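PDB 4HIZ: endosialidase from Enterobacteria phage phi92, which hydrolyses internal alpha-2,8 and alpha-2,9 linkages of sialic acid polymers, probably as part of the phage's attack on its host. Local coordinates for residues Asn32-Val37 with Ala50-Arg55; Thr62-Gly67 with Gln454-Thr459; Tyr409-Glu414 with Thr436-Ile441; Asn392-Thr397 with Gly418-Gln423. All coordinates share one frame; numbering follows the deposited sequence. Where two conformers were deposited one is given.

In the fold
Three of the four contacts lie along one mixed sheet, which joins the N-terminal extension to the catalytic beta-propeller. Contact 1 pairs the outermost strand 33-36 with 49-53; contact 2 pairs 61-64 with 456-460; contact 3 pairs 435-442 with 407-413. Their centres step across the sheet, contact 2 lying about 9 Å from contact 1 and 10 Å from contact 3. Contact 4 joins two loops, its centre about 13 Å from that of contact 3, and a salt bridge from R55 to E421 ties it to contact 1. Along the chain contact 1 closes first; contacts 3 and 4 alternate inside contact 2, whose pairing ties N-terminal strands to propeller strands nearly four hundred residues on.

Contact 1 (Asn32-Val37 with Ala50-Arg55)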
loop_
_atom_site.group_PDB
_atom_site.type_symbol
_atom_site.label_atom_id
_atom_site.label_comp_id
_atom_site.label_asym_id
_atom_site.label_seq_id
_atom_site.Cartn_x
_atom_site.Cartn_y
_atom_site.Cartn_z
ATOM N N ASN A 32 26.716 6.701 -30.244
ATOM C CA ASN A 32 26.408 8.090 -29.931
ATOM C C ASN A 32 26.473 9.029 -31.128
ATOM O O ASN A 32 26.763 10.222 -30.989
ATOM C CB ASN A 32 27.237 8.581 -28.744
ATOM C CG ASN A 32 26.430 8.575 -27.461
ATOM O OD1 ASN A 32 26.008 9.634 -26.977
ATOM N ND2 ASN A 32 26.157 7.378 -26.932
ATOM N N LEU A 33 26.157 8.479 -32.299
ATOM C CA LEU A 33 26.100 9.248 -33.529
ATOM C C LEU A 33 24.642 9.544 -33.908
ATOM O O LEU A 33 23.694 8.928 -33.372
ATOM C CB LEU A 33 26.837 8.489 -34.645
ATOM C CG LEU A 33 28.322 8.293 -34.278
ATOM C CD1 LEU A 33 29.033 7.369 -35.277
ATOM C CD2 LEU A 33 29.070 9.682 -34.105
ATOM N N THR A 34 24.463 10.482 -34.831
ATOM C CA THR A 34 23.137 10.982 -35.184
ATOM C C THR A 34 22.857 10.790 -36.680
ATOM O O THR A 34 23.691 11.118 -37.526
ATOM C CB THR A 34 23.025 12.466 -34.802
ATOM O OG1 THR A 34 23.212 12.602 -33.383
ATOM C CG2 THR A 34 21.674 12.996 -35.166
ATOM N N PHE A 35 21.701 10.215 -36.994
ATOM C CA PHE A 35 21.296 9.995 -38.383
ATOM C C PHE A 35 20.258 11.037 -38.774
ATOM O O PHE A 35 19.454 11.421 -37.945
ATOM C CB PHE A 35 20.650 8.613 -38.522
ATOM C CG PHE A 35 21.555 7.488 -38.124
ATOM C CD1 PHE A 35 22.480 6.978 -39.028
ATOM C CD2 PHE A 35 21.480 6.943 -36.856
ATOM C CE1 PHE A 35 23.328 5.949 -38.668
ATOM C CE2 PHE A 35 22.327 5.894 -36.476
ATOM C CZ PHE A 35 23.252 5.400 -37.386
ATOM N N LYS A 36 20.231 11.436 -40.044
ATOM C CA LYS A 36 19.164 12.287 -40.552
ATOM C C LYS A 36 18.213 11.390 -41.319
ATOM O O LYS A 36 18.617 10.700 -42.247
ATOM C CB LYS A 36 19.712 13.368 -41.475
ATOM C CG LYS A 36 20.846 14.148 -40.836
ATOM C CD LYS A 36 20.817 15.616 -41.227
ATOM C CE LYS A 36 21.975 16.374 -40.576
ATOM N NZ LYS A 36 22.122 16.020 -39.123
ATOM N N VAL A 37 16.959 11.371 -40.910
ATOM C CA VAL A 37 16.072 10.356 -41.453
ATOM C C VAL A 37 14.859 10.986 -42.083
ATOM O O VAL A 37 14.436 12.083 -41.723
ATOM C CB VAL A 37 15.612 9.341 -40.389
ATOM C CG1 VAL A 37 16.812 8.580 -39.819
ATOM C CG2 VAL A 37 14.791 10.047 -39.275
ATOM N N ALA A 50 20.736 8.633 -32.279
ATOM C CA ALA A 50 19.709 9.669 -32.362
ATOM C C ALA A 50 19.350 9.953 -33.813
ATOM O O ALA A 50 20.169 9.734 -34.715
ATOM C CB ALA A 50 20.174 10.930 -31.685
ATOM N N PHE A 51 18.136 10.465 -34.022
ATOM C CA PHE A 51 17.582 10.609 -35.369
ATOM C C PHE A 51 17.001 12.004 -35.529
ATOM O O PHE A 51 16.100 12.392 -34.789
ATOM C CB PHE A 51 16.477 9.558 -35.590
ATOM C CG PHE A 51 16.931 8.160 -35.252
ATOM C CD1 PHE A 51 17.647 7.416 -36.169
ATOM C CD2 PHE A 51 16.690 7.616 -33.987
ATOM C CE1 PHE A 51 18.102 6.124 -35.843
ATOM C CE2 PHE A 51 17.153 6.342 -33.656
ATOM C CZ PHE A 51 17.865 5.602 -34.590
ATOM N N VAL A 52 17.520 12.762 -36.486
ATOM C CA VAL A 52 16.960 14.094 -36.771
ATOM C C VAL A 52 15.859 13.948 -37.804
ATOM O O VAL A 52 16.072 13.392 -38.898
ATOM C CB VAL A 52 18.010 15.052 -37.322
ATOM C CG1 VAL A 52 17.378 16.450 -37.519
ATOM C CG2 VAL A 52 19.201 15.103 -36.368
ATOM N N TYR A 53 14.681 14.450 -37.472
ATOM C CA TYR A 53 13.480 14.172 -38.272
ATOM C C TYR A 53 12.599 15.418 -38.292
ATOM O O TYR A 53 12.423 16.082 -37.259
ATOM C CB TYR A 53 12.718 12.993 -37.632
ATOM C CG TYR A 53 11.334 12.752 -38.209
ATOM C CD1 TYR A 53 11.161 12.498 -39.569
ATOM C CD2 TYR A 53 10.201 12.761 -37.384
ATOM C CE1 TYR A 53 9.870 12.278 -40.106
ATOM C CE2 TYR A 53 8.924 12.526 -37.892
ATOM C CZ TYR A 53 8.760 12.294 -39.256
ATOM O OH TYR A 53 7.499 12.071 -39.757
ATOM N N GLU A 54 12.053 15.752 -39.460
ATOM C CA GLU A 54 11.117 16.882 -39.568
ATOM C C GLU A 54 9.669 16.396 -39.716
ATOM O O GLU A 54 9.132 16.300 -40.832
ATOM C CB GLU A 54 11.487 17.783 -40.756
ATOM C CG GLU A 54 12.868 18.422 -40.605
ATOM C CD GLU A 54 13.281 19.306 -41.775
ATOM O OE1 GLU A 54 12.428 19.700 -42.607
ATOM O OE2 GLU A 54 14.494 19.613 -41.848
ATOM N N ARG A 55 9.035 16.113 -38.579
ATOM C CA ARG A 55 7.607 15.790 -38.560
ATOM C C ARG A 55 6.825 16.897 -39.267
ATOM O O ARG A 55 5.938 16.645 -40.115
ATOM C CB ARG A 55 7.118 15.679 -37.111
ATOM C CG ARG A 55 5.673 15.149 -37.016
ATOM C CD ARG A 55 5.151 15.156 -35.576
ATOM N NE ARG A 55 4.795 16.506 -35.148
ATOM C CZ ARG A 55 3.597 17.064 -35.302
ATOM N NH1 ARG A 55 2.595 16.371 -35.873
ATOM N NH2 ARG A 55 3.395 18.321 -34.878
HETATM O O HOH W 1 13.039 14.520 -41.918
#
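F35 and F51 project from neighbouring strands with their rings nearly parallel, planes at 19°, but offset so that little of one ring covers the other. The side chain of F35 can be followed outward. Its CB sits beside the carbonyl O of A50 and CD1 of F51; with CG anti to the carbonyl carbon (chi1 -59°), the ring runs alongside that of F51, pointing the same way, and CD2 comes to 3.6 Å from CE1 of F51 while staying near the carbonyl O of A50. V37 continues the same apolar row, CG1 touching F51 CD1 at 3.9 Å while CG2 meets CB of Y53.

The example illustrates parallel pairing at the edge of a sheet: strand 33-36 is outermost within the chain, and strand 49-53 separates it from 61-64. Four backbone bonds join the pair, from A50 N to L33 O, F35 N to A50 O, V52 N to F35 O and V37 N to V52 O, the last almost straight at 177°. T34 and V52 share the other face, where their CG2 methyls press together at 3.5 Å, closer than methyls normally pack. K36 lies alongside V52 there. A water bridges the chains farther on, donating to V37 O at 2.8 Å and accepting from E54 N at 2.9 Å. F51 also meets F46 in an edge-to-face ring contact.

Contact 2 (Thr62-Gly67 with Gln454-Thr459)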
loop_
_atom_site.group_PDB
_atom_site.type_symbol
_atom_site.label_atom_id
_atom_site.label_comp_id
_atom_site.label_asym_id
_atom_site.label_seq_id
_atom_site.Cartn_x
_atom_site.Cartn_y
_atom_site.Cartn_z
ATOM N N THR A 62 15.247 16.150 -32.708
ATOM C CA THR A 62 16.052 14.915 -32.645
ATOM C C THR A 62 15.433 13.927 -31.705
ATOM O O THR A 62 14.992 14.294 -30.621
ATOM C CB THR A 62 17.502 15.267 -32.206
ATOM O OG1 THR A 62 18.038 16.170 -33.195
ATOM C CG2 THR A 62 18.381 13.999 -32.096
ATOM N N TYR A 63 15.361 12.668 -32.130
ATOM C CA TYR A 63 14.678 11.648 -31.343
ATOM C C TYR A 63 15.715 10.643 -30.897
ATOM O O TYR A 63 16.497 10.149 -31.737
ATOM C CB TYR A 63 13.628 10.958 -32.237
ATOM C CG TYR A 63 12.518 11.914 -32.637
ATOM C CD1 TYR A 63 12.705 12.862 -33.666
ATOM C CD2 TYR A 63 11.301 11.929 -31.938
ATOM C CE1 TYR A 63 11.705 13.765 -34.001
ATOM C CE2 TYR A 63 10.274 12.827 -32.279
ATOM C CZ TYR A 63 10.483 13.737 -33.322
ATOM O OH TYR A 63 9.481 14.627 -33.677
ATOM N N VAL A 64 15.761 10.333 -29.601
ATOM C CA VAL A 64 16.867 9.470 -29.126
ATOM C C VAL A 64 16.443 8.041 -28.835
ATOM O O VAL A 64 15.308 7.794 -28.421
ATOM C CB VAL A 64 17.564 10.057 -27.868
ATOM C CG1 VAL A 64 17.936 11.533 -28.140
ATOM C CG2 VAL A 64 16.650 9.955 -26.658
ATOM N N SER A 65 17.357 7.098 -29.047
ATOM C CA SER A 65 17.157 5.727 -28.579
ATOM C C SER A 65 17.653 5.603 -27.142
ATOM O O SER A 65 18.249 6.524 -26.594
ATOM C CB SER A 65 17.940 4.720 -29.456
ATOM O OG SER A 65 19.334 4.823 -29.150
ATOM N N GLU A 66 17.375 4.461 -26.529
ATOM C CA GLU A 66 17.952 4.154 -25.236
ATOM C C GLU A 66 19.477 4.243 -25.325
ATOM O O GLU A 66 20.067 3.845 -26.331
ATOM C CB GLU A 66 17.508 2.762 -24.790
ATOM C CG GLU A 66 16.114 2.794 -24.173
ATOM C CD GLU A 66 16.153 3.353 -22.750
ATOM O OE1 GLU A 66 17.009 2.892 -21.954
ATOM O OE2 GLU A 66 15.352 4.259 -22.435
ATOM N N GLY A 67 20.093 4.827 -24.300
ATOM C CA GLY A 67 21.548 4.850 -24.194
ATOM C C GLY A 67 22.176 6.109 -24.764
ATOM O O GLY A 67 23.337 6.399 -24.452
ATOM N N GLN A 454 19.125 22.460 -31.062
ATOM C CA GLN A 454 18.816 21.050 -31.233
ATOM C C GLN A 454 18.014 20.588 -30.014
ATOM O O GLN A 454 18.557 20.406 -28.919
ATOM C CB GLN A 454 20.103 20.243 -31.380
ATOM C CG GLN A 454 19.810 18.767 -31.584
ATOM C CD GLN A 454 21.024 17.964 -31.972
ATOM O OE1 GLN A 454 22.155 18.369 -31.711
ATOM N NE2 GLN A 454 20.798 16.827 -32.624
ATOM N N TRP A 455 16.710 20.422 -30.196
ATOM C CA TRP A 455 15.884 19.824 -29.152
ATOM C C TRP A 455 15.839 18.303 -29.290
ATOM O O TRP A 455 15.581 17.767 -30.384
ATOM C CB TRP A 455 14.454 20.337 -29.275
ATOM C CG TRP A 455 14.232 21.801 -28.904
ATOM C CD1 TRP A 455 13.978 22.860 -29.768
ATOM C CD2 TRP A 455 14.102 22.317 -27.585
ATOM N NE1 TRP A 455 13.745 24.005 -29.041
ATOM C CE2 TRP A 455 13.797 23.700 -27.702
ATOM C CE3 TRP A 455 14.204 21.747 -26.314
ATOM C CZ2 TRP A 455 13.587 24.514 -26.591
ATOM C CZ3 TRP A 455 13.998 22.538 -25.209
ATOM C CH2 TRP A 455 13.695 23.925 -25.343
ATOM N N PHE A 456 16.116 17.615 -28.182
ATOM C CA PHE A 456 16.073 16.161 -28.142
ATOM C C PHE A 456 14.797 15.698 -27.445
ATOM O O PHE A 456 14.557 16.056 -26.300
ATOM C CB PHE A 456 17.262 15.640 -27.316
ATOM C CG PHE A 456 18.618 15.950 -27.911
ATOM C CD1 PHE A 456 19.226 15.038 -28.783
ATOM C CD2 PHE A 456 19.326 17.097 -27.522
ATOM C CE1 PHE A 456 20.489 15.288 -29.323
ATOM C CE2 PHE A 456 20.590 17.359 -28.052
ATOM C CZ PHE A 456 21.176 16.456 -28.933
ATOM N N ASN A 457 13.993 14.894 -28.142
ATOM C CA ASN A 457 12.863 14.191 -27.518
ATOM C C ASN A 457 13.443 13.020 -26.722
ATOM O O ASN A 457 13.968 12.053 -27.318
ATOM C CB ASN A 457 11.922 13.714 -28.645
ATOM C CG ASN A 457 10.707 12.934 -28.142
ATOM O OD1 ASN A 457 10.297 12.989 -26.943
ATOM N ND2 ASN A 457 10.137 12.177 -29.047
ATOM N N ILE A 458 13.402 13.139 -25.391
ATOM C CA ILE A 458 14.080 12.186 -24.492
ATOM C C ILE A 458 13.131 11.181 -23.811
ATOM O O ILE A 458 13.584 10.151 -23.284
ATOM C CB ILE A 458 14.849 12.942 -23.398
ATOM C CG1 ILE A 458 13.975 14.049 -22.756
ATOM C CG2 ILE A 458 16.076 13.603 -24.028
ATOM C CD1 ILE A 458 14.531 14.517 -21.388
ATOM N N THR A 459 11.830 11.493 -23.798
ATOM C CA THR A 459 10.812 10.594 -23.217
ATOM C C THR A 459 9.447 11.078 -23.696
ATOM O O THR A 459 9.324 12.241 -24.086
ATOM C CB THR A 459 10.862 10.568 -21.650
ATOM O OG1 THR A 459 9.756 9.800 -21.158
ATOM C CG2 THR A 459 10.752 11.983 -21.069
#
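T62 has more surface buried here than any other residue of the two segments, and it is held through both backbone and side chain. Its N donates to W455 O and its O accepts from N457 N at 2.7 Å, the parallel pattern in which one residue bonds to both neighbours of its partner, F456. OG1 takes a nearly straight bond from NE2 of Q454, 2.9 Å long, with the hydroxyl in the plane of the extended glutamine's amide. With OG1 beside the backbone N (chi1 -60°), CG2 falls anti to that N, lies alongside F456 and reaches its CD1 at 3.6 Å.

N457 shares the opposite sheet face with Y63, its amide plane turned 83° from the tyrosine ring. V64 brings CG1 to 3.8 Å from F456 CD1, and its N makes a weak bond, 3.4 Å, to N457 O. The tyrosine hydroxyl is bonded to R435, while V530 of a second subunit packs on both Y63 and N457.

This pairing joins the N-terminal extension to the propeller: strand 61-64 is flanked by 49-53 and 456-460, and the latter is bordered in turn by 435-442.

Contact 3 (Tyr409-Glu414 with Thr436-Ile441); sequences YIFGTE and TFMCKI
M438 brings its sulfur between two aromatic rings, a double Met-aromatic contact. SD lies at the edge of the Y409 ring, in its plane and 3.9 Å from CD2, and approaches the F411 ring obliquely, 3.4 Å from CZ. CG of M438, anti to the backbone N (chi1 -179°), is carried over one face of F411, 3.8 Å from the centroid and 19° off the normal, a CH-pi contact. The bend at chi3 then turns the terminal methyl aside.

On the same face of the sheet K440 extends fully alongside Y409, laying CG over the centre of the ring. NZ ends at the phenol, donating to OH at 3.0 Å; the ammonium also makes a cation-pi contact with Y407. Farther along, the hydroxyls of T413 and T436 stand 2.8 Å apart, T413 OG1 being bonded as well to Y486 and T436 OG1 to Q461.

The general principle is the antiparallel alternation of pairs, here between neighbouring propeller strands in the mixed sheet that also includes the N-terminal strands. I410 with C439 and G412 with F437 are hydrogen-bonded, each through two N-H...O bonds, whereas Y409-K440, F411-M438 and T413-T436 are non-hydrogen-bonded. On the face opposite M438, I410 CB meets C439 SG at 3.9 Å.

Strand 407-413 is bordered on its other edge by 401-404 and strand 435-442 by 456-460, while Y486 and L484 of strand 483-490 cover F411.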
loop_
_atom_site.group_PDB
_atom_site.type_symbol
_atom_site.label_atom_id
_atom_site.label_comp_id
_atom_site.label_asym_id
_atom_site.label_seq_id
_atom_site.Cartn_x
_atom_site.Cartn_y
_atom_site.Cartn_z
ATOM N N TYR A 409 21.079 23.054 -19.282
ATOM C CA TYR A 409 20.228 21.918 -19.697
ATOM C C TYR A 409 18.792 22.374 -19.488
ATOM O O TYR A 409 18.368 22.603 -18.340
ATOM C CB TYR A 409 20.502 20.689 -18.832
ATOM C CG TYR A 409 21.774 19.959 -19.129
ATOM C CD1 TYR A 409 22.995 20.441 -18.693
ATOM C CD2 TYR A 409 21.751 18.742 -19.791
ATOM C CE1 TYR A 409 24.153 19.734 -18.942
ATOM C CE2 TYR A 409 22.897 18.048 -20.035
ATOM C CZ TYR A 409 24.096 18.542 -19.603
ATOM O OH TYR A 409 25.259 17.842 -19.844
ATOM N N ILE A 410 18.060 22.541 -20.601
ATOM C CA ILE A 410 16.732 23.156 -20.601
ATOM C C ILE A 410 15.690 22.136 -21.069
ATOM O O ILE A 410 15.911 21.498 -22.091
ATOM C CB ILE A 410 16.698 24.385 -21.547
ATOM C CG1 ILE A 410 17.776 25.386 -21.104
ATOM C CG2 ILE A 410 15.308 25.028 -21.516
ATOM C CD1 ILE A 410 17.947 26.569 -22.073
ATOM N N PHE A 411 14.583 22.027 -20.335
ATOM C CA PHE A 411 13.573 20.985 -20.570
ATOM C C PHE A 411 12.218 21.626 -20.818
ATOM O O PHE A 411 11.881 22.654 -20.231
ATOM C CB PHE A 411 13.446 20.077 -19.332
ATOM C CG PHE A 411 14.673 19.255 -19.046
ATOM C CD1 PHE A 411 15.790 19.835 -18.415
ATOM C CD2 PHE A 411 14.743 17.946 -19.447
ATOM C CE1 PHE A 411 16.921 19.085 -18.153
ATOM C CE2 PHE A 411 15.890 17.160 -19.167
ATOM C CZ PHE A 411 16.974 17.717 -18.522
ATOM N N GLY A 412 11.395 20.964 -21.619
ATOM C CA GLY A 412 10.012 21.368 -21.781
ATOM C C GLY A 412 9.226 20.161 -22.272
ATOM O O GLY A 412 9.816 19.160 -22.701
ATOM N N THR A 413 7.918 20.254 -22.149
ATOM C CA THR A 413 7.038 19.137 -22.560
ATOM C C THR A 413 5.833 19.718 -23.251
ATOM O O THR A 413 5.221 20.645 -22.724
ATOM C CB THR A 413 6.570 18.369 -21.312
ATOM O OG1 THR A 413 7.712 17.892 -20.579
ATOM C CG2 THR A 413 5.669 17.175 -21.674
ATOM N N GLU A 414 5.423 19.144 -24.387
ATOM C CA GLU A 414 4.171 19.631 -24.982
ATOM C C GLU A 414 2.967 19.065 -24.174
ATOM O O GLU A 414 3.084 18.052 -23.480
ATOM C CB GLU A 414 4.089 19.284 -26.475
ATOM C CG GLU A 414 4.108 17.750 -26.698
ATOM C CD GLU A 414 4.224 17.349 -28.173
ATOM O OE1 GLU A 414 4.189 18.238 -29.064
ATOM O OE2 GLU A 414 4.336 16.118 -28.448
ATOM N N THR A 436 8.421 14.982 -24.513
ATOM C CA THR A 436 9.270 15.827 -23.673
ATOM C C THR A 436 10.596 16.061 -24.368
ATOM O O THR A 436 11.180 15.131 -24.935
ATOM C CB THR A 436 9.471 15.144 -22.312
ATOM O OG1 THR A 436 8.277 15.339 -21.549
ATOM C CG2 THR A 436 10.698 15.741 -21.505
ATOM N N PHE A 437 11.114 17.294 -24.271
ATOM C CA PHE A 437 12.337 17.662 -24.963
ATOM C C PHE A 437 13.362 18.292 -24.033
ATOM O O PHE A 437 13.031 18.866 -23.018
ATOM C CB PHE A 437 12.039 18.733 -26.018
ATOM C CG PHE A 437 11.134 18.266 -27.130
ATOM C CD1 PHE A 437 11.678 17.652 -28.258
ATOM C CD2 PHE A 437 9.742 18.482 -27.057
ATOM C CE1 PHE A 437 10.857 17.231 -29.315
ATOM C CE2 PHE A 437 8.894 18.036 -28.111
ATOM C CZ PHE A 437 9.461 17.441 -29.241
ATOM N N MET A 438 14.615 18.176 -24.418
ATOM C CA MET A 438 15.719 18.787 -23.690
ATOM C C MET A 438 16.628 19.410 -24.734
ATOM O O MET A 438 16.872 18.832 -25.789
ATOM C CB MET A 438 16.482 17.713 -22.903
ATOM C CG MET A 438 17.657 18.295 -22.075
ATOM S SD MET A 438 18.635 16.950 -21.342
ATOM C CE MET A 438 19.602 16.340 -22.741
ATOM N N CYS A 439 17.191 20.574 -24.423
ATOM C CA CYS A 439 18.309 21.083 -25.221
ATOM C C CYS A 439 19.450 21.462 -24.285
ATOM O O CYS A 439 19.270 21.573 -23.053
ATOM C CB CYS A 439 17.904 22.266 -26.136
ATOM S SG CYS A 439 17.460 23.794 -25.284
ATOM N N LYS A 440 20.633 21.608 -24.875
ATOM C CA LYS A 440 21.839 21.880 -24.111
ATOM C C LYS A 440 22.507 23.095 -24.765
ATOM O O LYS A 440 23.049 22.984 -25.875
ATOM C CB LYS A 440 22.728 20.627 -24.164
ATOM C CG LYS A 440 23.978 20.700 -23.328
ATOM C CD LYS A 440 24.686 19.318 -23.343
ATOM C CE LYS A 440 26.042 19.394 -22.648
ATOM N NZ LYS A 440 26.702 18.065 -22.472
ATOM N N ILE A 441 22.454 24.243 -24.087
ATOM C CA ILE A 441 22.925 25.506 -24.675
ATOM C C ILE A 441 24.212 25.947 -23.990
ATOM O O ILE A 441 24.238 26.067 -22.775
ATOM C CB ILE A 441 21.872 26.642 -24.511
ATOM C CG1 ILE A 441 20.509 26.241 -25.088
ATOM C CG2 ILE A 441 22.379 27.969 -25.155
ATOM C CD1 ILE A 441 20.591 25.769 -26.451
#

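Contact 4 (Asn392-Thr397 with Gly418-Gln423)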
loop_
_atom_site.group_PDB
_atom_site.type_symbol
_atom_site.label_atom_id
_atom_site.label_comp_id
_atom_site.label_asym_id
_atom_site.label_seq_id
_atom_site.Cartn_x
_atom_site.Cartn_y
_atom_site.Cartn_z
ATOM N N ASN A 392 10.826 29.213 -33.901
ATOM C CA ASN A 392 9.675 28.334 -34.094
ATOM C C ASN A 392 8.595 28.367 -32.994
ATOM O O ASN A 392 7.872 27.387 -32.826
ATOM C CB ASN A 392 10.116 26.895 -34.387
ATOM C CG ASN A 392 10.947 26.786 -35.658
ATOM O OD1 ASN A 392 12.029 26.185 -35.665
ATOM N ND2 ASN A 392 10.426 27.321 -36.739
ATOM N N ASN A 393 8.462 29.503 -32.300
ATOM C CA ASN A 393 7.309 29.773 -31.415
ATOM C C ASN A 393 7.120 28.668 -30.364
ATOM O O ASN A 393 6.078 28.004 -30.324
ATOM C CB ASN A 393 5.992 29.943 -32.217
ATOM C CG ASN A 393 6.079 31.016 -33.299
ATOM O OD1 ASN A 393 7.069 31.752 -33.403
ATOM N ND2 ASN A 393 5.012 31.128 -34.107
ATOM N N VAL A 394 8.138 28.442 -29.538
ATOM C CA VAL A 394 8.015 27.447 -28.463
ATOM C C VAL A 394 6.949 27.986 -27.500
ATOM O O VAL A 394 7.006 29.143 -27.075
ATOM C CB VAL A 394 9.381 27.208 -27.769
ATOM C CG1 VAL A 394 9.262 26.193 -26.613
ATOM C CG2 VAL A 394 10.457 26.705 -28.815
ATOM N N HIS A 395 5.956 27.158 -27.180
ATOM C CA HIS A 395 4.781 27.632 -26.462
ATOM C C HIS A 395 4.168 26.562 -25.545
ATOM O O HIS A 395 4.420 25.352 -25.710
ATOM C CB HIS A 395 3.733 28.166 -27.470
ATOM C CG HIS A 395 3.210 27.108 -28.388
ATOM N ND1 HIS A 395 3.933 26.619 -29.454
ATOM C CD2 HIS A 395 2.027 26.449 -28.402
ATOM C CE1 HIS A 395 3.222 25.694 -30.085
ATOM N NE2 HIS A 395 2.061 25.573 -29.464
ATOM N N HIS A 396 3.400 27.036 -24.568
ATOM C CA HIS A 396 2.554 26.244 -23.660
ATOM C C HIS A 396 3.296 25.561 -22.546
ATOM O O HIS A 396 2.663 24.943 -21.657
ATOM C CB HIS A 396 1.701 25.177 -24.388
ATOM C CG HIS A 396 0.597 25.746 -25.214
ATOM N ND1 HIS A 396 0.222 27.077 -25.180
ATOM C CD2 HIS A 396 -0.233 25.139 -26.095
ATOM C CE1 HIS A 396 -0.781 27.269 -26.027
ATOM N NE2 HIS A 396 -1.076 26.108 -26.593
ATOM N N THR A 397 4.621 25.665 -22.590
ATOM C CA THR A 397 5.439 25.005 -21.559
ATOM C C THR A 397 6.359 26.018 -20.891
ATOM O O THR A 397 6.962 26.871 -21.569
ATOM C CB THR A 397 6.246 23.799 -22.147
ATOM O OG1 THR A 397 6.985 23.153 -21.101
ATOM C CG2 THR A 397 7.249 24.218 -23.223
ATOM N N GLY A 418 2.060 16.667 -30.706
ATOM C CA GLY A 418 2.071 17.445 -31.930
ATOM C C GLY A 418 1.844 18.944 -31.720
ATOM O O GLY A 418 1.729 19.678 -32.707
ATOM N N GLU A 419 1.758 19.405 -30.476
ATOM C CA GLU A 419 1.579 20.847 -30.231
ATOM C C GLU A 419 2.899 21.600 -30.167
ATOM O O GLU A 419 2.912 22.840 -30.177
ATOM C CB GLU A 419 0.788 21.104 -28.941
ATOM C CG GLU A 419 -0.601 20.540 -28.973
ATOM C CD GLU A 419 -1.395 20.843 -27.710
ATOM O OE1 GLU A 419 -0.891 21.557 -26.809
ATOM O OE2 GLU A 419 -2.550 20.384 -27.624
ATOM N N TRP A 420 4.016 20.876 -30.097
ATOM C CA TRP A 420 5.299 21.565 -29.832
ATOM C C TRP A 420 5.682 22.561 -30.940
ATOM O O TRP A 420 6.090 23.722 -30.680
ATOM C CB TRP A 420 6.437 20.548 -29.693
ATOM C CG TRP A 420 7.757 21.178 -29.316
ATOM C CD1 TRP A 420 8.742 21.545 -30.177
ATOM C CD2 TRP A 420 8.263 21.432 -27.986
ATOM N NE1 TRP A 420 9.817 22.064 -29.477
ATOM C CE2 TRP A 420 9.553 21.980 -28.129
ATOM C CE3 TRP A 420 7.733 21.280 -26.702
ATOM C CZ2 TRP A 420 10.328 22.387 -27.025
ATOM C CZ3 TRP A 420 8.507 21.655 -25.604
ATOM C CH2 TRP A 420 9.785 22.212 -25.776
ATOM N N GLU A 421 5.592 22.097 -32.173
ATOM C CA GLU A 421 6.073 22.897 -33.304
ATOM C C GLU A 421 5.276 24.181 -33.495
ATOM O O GLU A 421 4.063 24.233 -33.273
ATOM C CB GLU A 421 6.016 22.070 -34.598
ATOM C CG GLU A 421 6.999 20.859 -34.643
ATOM C CD GLU A 421 6.440 19.542 -34.116
ATOM O OE1 GLU A 421 5.456 19.545 -33.325
ATOM O OE2 GLU A 421 7.020 18.502 -34.523
ATOM N N GLY A 422 5.987 25.210 -33.917
ATOM C CA GLY A 422 5.370 26.512 -34.133
ATOM C C GLY A 422 4.246 26.409 -35.145
ATOM O O GLY A 422 4.373 25.700 -36.148
ATOM N N GLN A 423 3.164 27.124 -34.843
ATOM C CA GLN A 423 1.947 27.237 -35.642
ATOM C C GLN A 423 1.002 26.041 -35.518
ATOM O O GLN A 423 -0.151 26.140 -35.931
ATOM C CB GLN A 423 2.224 27.575 -37.129
ATOM C CG GLN A 423 2.984 28.904 -37.363
ATOM C CD GLN A 423 2.142 30.152 -37.088
ATOM O OE1 GLN A 423 0.934 30.061 -36.883
ATOM N NE2 GLN A 423 2.787 31.328 -37.079
HETATM O O HOH W 2 8.323 25.103 -31.368
HETATM O O HOH W 3 6.483 24.431 -28.039
HETATM O O HOH W 4 3.533 23.233 -27.357
#
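Two loops of the propeller domain meet here, one linking strands 386-389 and 401-404, the other linking 407-413 and 435-442, and W420 is the side chain on which they pack. Its indole is swung toward the first loop with CG anti to the backbone N (chi1 -176°). V394 CG1 lies 4.0 Å from CZ2 and T397 CG2 3.7 Å from CZ3, both meeting the indole obliquely.

Water carries much of the polar joining between the two loops. One water donates to both N392 O and W420 O, at 2.7 Å each; a second accepts from H395 N and lies within hydrogen-bonding distance of W420 O, 2.8 Å away. The H395 ring is fixed within its own loop by a bond from ND1 to N393 O, 2.7 Å long and nearly in the ring plane, and E421 O lies at its edge. CD2 of H395 sits over the centre of one face of the H396 ring, while OE1 of E419 lies at that ring's edge, 3.7 Å from H396 CD2, with carboxylate and ring planes 76° apart. H396 NE2 is bonded to D426, and E419 OE2 to R428 and N427. At G422 the loops run close, N392 O standing 3.0 Å from CA.

Toward the sheet, W420 meets F437 of strand 435-442 and, edge-to-face, W455, while T397 OG1 accepts from T413 N at the end of strand 407-413.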